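Long-range contact in chromosome-partitioning protein Spo0J (Thermus thermophilus HB27, PDB 1VZ0), which binds the plasmid centromere-like site parS, stimulates the ATPase activity of Soj and is probably involved in chromosome partitioning: residues 52-57 / 82-87. Sequence-based numbering, arbitrary orientation.
Sequences DSIREK and RAALMA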
ATOM      1  N   ASP C  52      -5.961  -5.948 -20.612  1.00 44.53           N
ATOM      2  CA  ASP C  52      -6.987  -6.490 -21.503  1.00 48.88           C
ATOM      3  C   ASP C  52      -7.867  -5.379 -22.059  1.00 48.74           C
ATOM      4  O   ASP C  52      -8.222  -5.385 -23.234  1.00 53.41           O
ATOM      5  CB  ASP C  52      -7.868  -7.500 -20.756  1.00 50.29           C
ATOM      6  CG  ASP C  52      -7.130  -8.781 -20.406  1.00 54.20           C
ATOM      7  OD1 ASP C  52      -7.539  -9.449 -19.433  1.00 57.64           O
ATOM      8  OD2 ASP C  52      -6.151  -9.126 -21.107  1.00 56.08           O
ATOM      9  N   SER C  53      -8.212  -4.426 -21.203  1.00 49.40           N
ATOM     10  CA  SER C  53      -9.062  -3.316 -21.597  1.00 47.81           C
ATOM     11  C   SER C  53      -8.398  -2.359 -22.581  1.00 51.43           C
ATOM     12  O   SER C  53      -9.062  -1.842 -23.481  1.00 53.36           O
ATOM     13  CB  SER C  53      -9.514  -2.540 -20.361  1.00 45.92           C
ATOM     14  OG  SER C  53     -10.332  -1.442 -20.724  1.00 46.93           O
ATOM     15  N   ILE C  54      -7.099  -2.115 -22.424  1.00 51.07           N
ATOM     16  CA  ILE C  54      -6.425  -1.197 -23.333  1.00 52.52           C
ATOM     17  C   ILE C  54      -6.071  -1.836 -24.673  1.00 52.34           C
ATOM     18  O   ILE C  54      -5.786  -1.131 -25.636  1.00 49.45           O
ATOM     19  CB  ILE C  54      -5.153  -0.584 -22.703  1.00 53.09           C
ATOM     20  CG1 ILE C  54      -4.099  -1.662 -22.480  1.00 54.07           C
ATOM     21  CG2 ILE C  54      -5.508   0.101 -21.393  1.00 50.84           C
ATOM     22  CD1 ILE C  54      -2.808  -1.123 -21.929  1.00 56.45           C
ATOM     23  N   ARG C  55      -6.084  -3.165 -24.743  1.00 54.68           N
ATOM     24  CA  ARG C  55      -5.798  -3.830 -26.010  1.00 60.39           C
ATOM     25  C   ARG C  55      -6.866  -3.375 -26.991  1.00 62.47           C
ATOM     26  O   ARG C  55      -6.632  -3.293 -28.197  1.00 63.50           O
ATOM     27  CB  ARG C  55      -5.892  -5.354 -25.894  1.00 60.82           C
ATOM     28  CG  ARG C  55      -4.644  -6.069 -25.429  1.00 61.04           C
ATOM     29  CD  ARG C  55      -4.727  -7.534 -25.829  1.00 63.62           C
ATOM     30  NE  ARG C  55      -3.735  -8.370 -25.160  1.00 65.53           N
ATOM     31  CZ  ARG C  55      -3.727  -8.620 -23.854  1.00 68.41           C
ATOM     32  NH1 ARG C  55      -2.787  -9.396 -23.327  1.00 68.73           N
ATOM     33  NH2 ARG C  55      -4.658  -8.092 -23.070  1.00 69.84           N
ATOM     34  N   GLU C  56      -8.046  -3.082 -26.451  1.00 65.14           N
ATOM     35  CA  GLU C  56      -9.186  -2.653 -27.247  1.00 68.10           C
ATOM     36  C   GLU C  56      -9.162  -1.171 -27.596  1.00 68.25           C
ATOM     37  O   GLU C  56      -9.072  -0.806 -28.769  1.00 68.81           O
ATOM     38  CB  GLU C  56     -10.488  -2.967 -26.503  1.00 72.00           C
ATOM     39  CG  GLU C  56     -10.641  -4.422 -26.084  1.00 78.38           C
ATOM     40  CD  GLU C  56     -10.706  -5.376 -27.265  1.00 82.76           C
ATOM     41  OE1 GLU C  56      -9.713  -5.470 -28.019  1.00 81.81           O
ATOM     42  OE2 GLU C  56     -11.755  -6.035 -27.438  1.00 85.82           O
ATOM     43  N   LYS C  57      -9.244  -0.323 -26.576  1.00 67.35           N
ATOM     44  CA  LYS C  57      -9.260   1.117 -26.792  1.00 66.69           C
ATOM     45  C   LYS C  57      -7.928   1.839 -26.649  1.00 64.12           C
ATOM     46  O   LYS C  57      -7.876   3.059 -26.777  1.00 65.86           O
ATOM     47  CB  LYS C  57     -10.287   1.776 -25.866  1.00 69.55           C
ATOM     48  CG  LYS C  57     -10.342   1.192 -24.465  1.00 73.28           C
ATOM     49  CD  LYS C  57     -11.245  -0.034 -24.411  1.00 78.36           C
ATOM     50  CE  LYS C  57     -12.700   0.334 -24.689  1.00 80.89           C
ATOM     51  NZ  LYS C  57     -13.608  -0.851 -24.652  1.00 83.42           N
ATOM     52  N   ARG C  82       3.238  -0.589 -17.977  1.00 34.62           N
ATOM     53  CA  ARG C  82       3.368  -2.037 -18.033  1.00 37.24           C
ATOM     54  C   ARG C  82       2.148  -2.738 -18.605  1.00 37.45           C
ATOM     55  O   ARG C  82       2.265  -3.809 -19.197  1.00 39.72           O
ATOM     56  CB  ARG C  82       3.710  -2.576 -16.643  1.00 40.14           C
ATOM     57  CG  ARG C  82       5.017  -1.999 -16.151  1.00 42.63           C
ATOM     58  CD  ARG C  82       5.633  -2.767 -15.014  1.00 50.58           C
ATOM     59  NE  ARG C  82       6.934  -2.186 -14.690  1.00 58.12           N
ATOM     60  CZ  ARG C  82       8.013  -2.255 -15.469  1.00 56.10           C
ATOM     61  NH1 ARG C  82       9.142  -1.680 -15.081  1.00 54.76           N
ATOM     62  NH2 ARG C  82       7.979  -2.913 -16.619  1.00 51.54           N
ATOM     63  N   ALA C  83       0.977  -2.135 -18.439  1.00 37.23           N
ATOM     64  CA  ALA C  83      -0.235  -2.729 -18.981  1.00 39.18           C
ATOM     65  C   ALA C  83      -0.214  -2.557 -20.499  1.00 40.21           C
ATOM     66  O   ALA C  83      -0.694  -3.416 -21.236  1.00 43.60           O
ATOM     67  CB  ALA C  83      -1.469  -2.060 -18.386  1.00 36.87           C
ATOM     68  N   ALA C  84       0.350  -1.447 -20.961  1.00 40.14           N
ATOM     69  CA  ALA C  84       0.435  -1.177 -22.391  1.00 40.94           C
ATOM     70  C   ALA C  84       1.336  -2.216 -23.039  1.00 43.25           C
ATOM     71  O   ALA C  84       1.091  -2.650 -24.168  1.00 43.61           O
ATOM     72  CB  ALA C  84       0.983   0.215 -22.627  1.00 40.17           C
ATOM     73  N   LEU C  85       2.384  -2.608 -22.321  1.00 42.39           N
ATOM     74  CA  LEU C  85       3.302  -3.619 -22.819  1.00 45.90           C
ATOM     75  C   LEU C  85       2.562  -4.951 -22.924  1.00 45.61           C
ATOM     76  O   LEU C  85       2.601  -5.607 -23.963  1.00 45.67           O
ATOM     77  CB  LEU C  85       4.507  -3.753 -21.883  1.00 44.30           C
ATOM     78  CG  LEU C  85       5.546  -2.632 -21.983  1.00 46.19           C
ATOM     79  CD1 LEU C  85       6.570  -2.753 -20.872  1.00 45.94           C
ATOM     80  CD2 LEU C  85       6.228  -2.708 -23.327  1.00 47.78           C
ATOM     81  N   MET C  86       1.885  -5.341 -21.846  1.00 46.50           N
ATOM     82  CA  MET C  86       1.120  -6.586 -21.831  1.00 47.02           C
ATOM     83  C   MET C  86       0.084  -6.598 -22.954  1.00 47.95           C
ATOM     84  O   MET C  86      -0.135  -7.625 -23.596  1.00 49.65           O
ATOM     85  CB  MET C  86       0.400  -6.766 -20.487  1.00 47.01           C
ATOM     86  CG  MET C  86       1.175  -7.556 -19.441  1.00 45.96           C
ATOM     87  SD  MET C  86       0.130  -7.989 -18.036  1.00 48.11           S
ATOM     88  CE  MET C  86      -1.025  -9.072 -18.827  1.00 44.98           C
ATOM     89  N   ALA C  87      -0.548  -5.450 -23.183  1.00 48.19           N
ATOM     90  CA  ALA C  87      -1.570  -5.315 -24.216  1.00 48.29           C
ATOM     91  C   ALA C  87      -0.995  -5.496 -25.619  1.00 50.83           C
ATOM     92  O   ALA C  87      -1.736  -5.686 -26.588  1.00 49.52           O
ATOM     93  CB  ALA C  87      -2.243  -3.958 -24.098  1.00 44.46           C
TER
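Ile54 drives its CD1 end-on into the backbone of helix 78-86, the tight part of this contact. Ile54 CD1 lies 3.3 Å from Ala84 CA, a tight carbon pair, and 3.2 Å from Ala83 O, the Ala83 and Ala84 methyls a little farther off. One carbon back along the same branch, Ile54 CG1 presses on Ala87 CB at 3.4 Å. The branch gets there because CG1 is tucked between the backbone N and the carbonyl carbon (chi1 66°). Small side chains at Ala83, Ala84 and Ala87 fit the close approach of the segment axes, 8.5 Å at a crossing angle of -71°. Replacing Ile54 with an alanine would probably open a gap against Ala83 and Ala84 and deprive the Ala87 methyl of a neighbour.

Both helices belong to the ParB N-terminal domain: the end of the long helix 38-57 crosses the short helix that links strands 71-76 and 91-96 of the mixed sheet. Farther back along the long helix, Leu47 and Leu50 also cover Ala83.

The Arg55 side is exposed: its aliphatic part packs closely on Ala87, but the guanidinium makes no hydrogen bond to 82-87. Arg55 CG sits 3.5 Å from Ala87 CB, and the extended chain runs past the Ala87 carbonyl, bringing Ala87 CA over one guanidinium face, toward the rim. Arg55 NH1 comes 3.2 Å from Met86 O, but at a poor angle. Arg55 NH2 turns back to Asp52 OD2 in a 2.7 Å salt bridge with a weak, bent hydrogen bond (124°), while Lys48 pairs with Asp52 OD1.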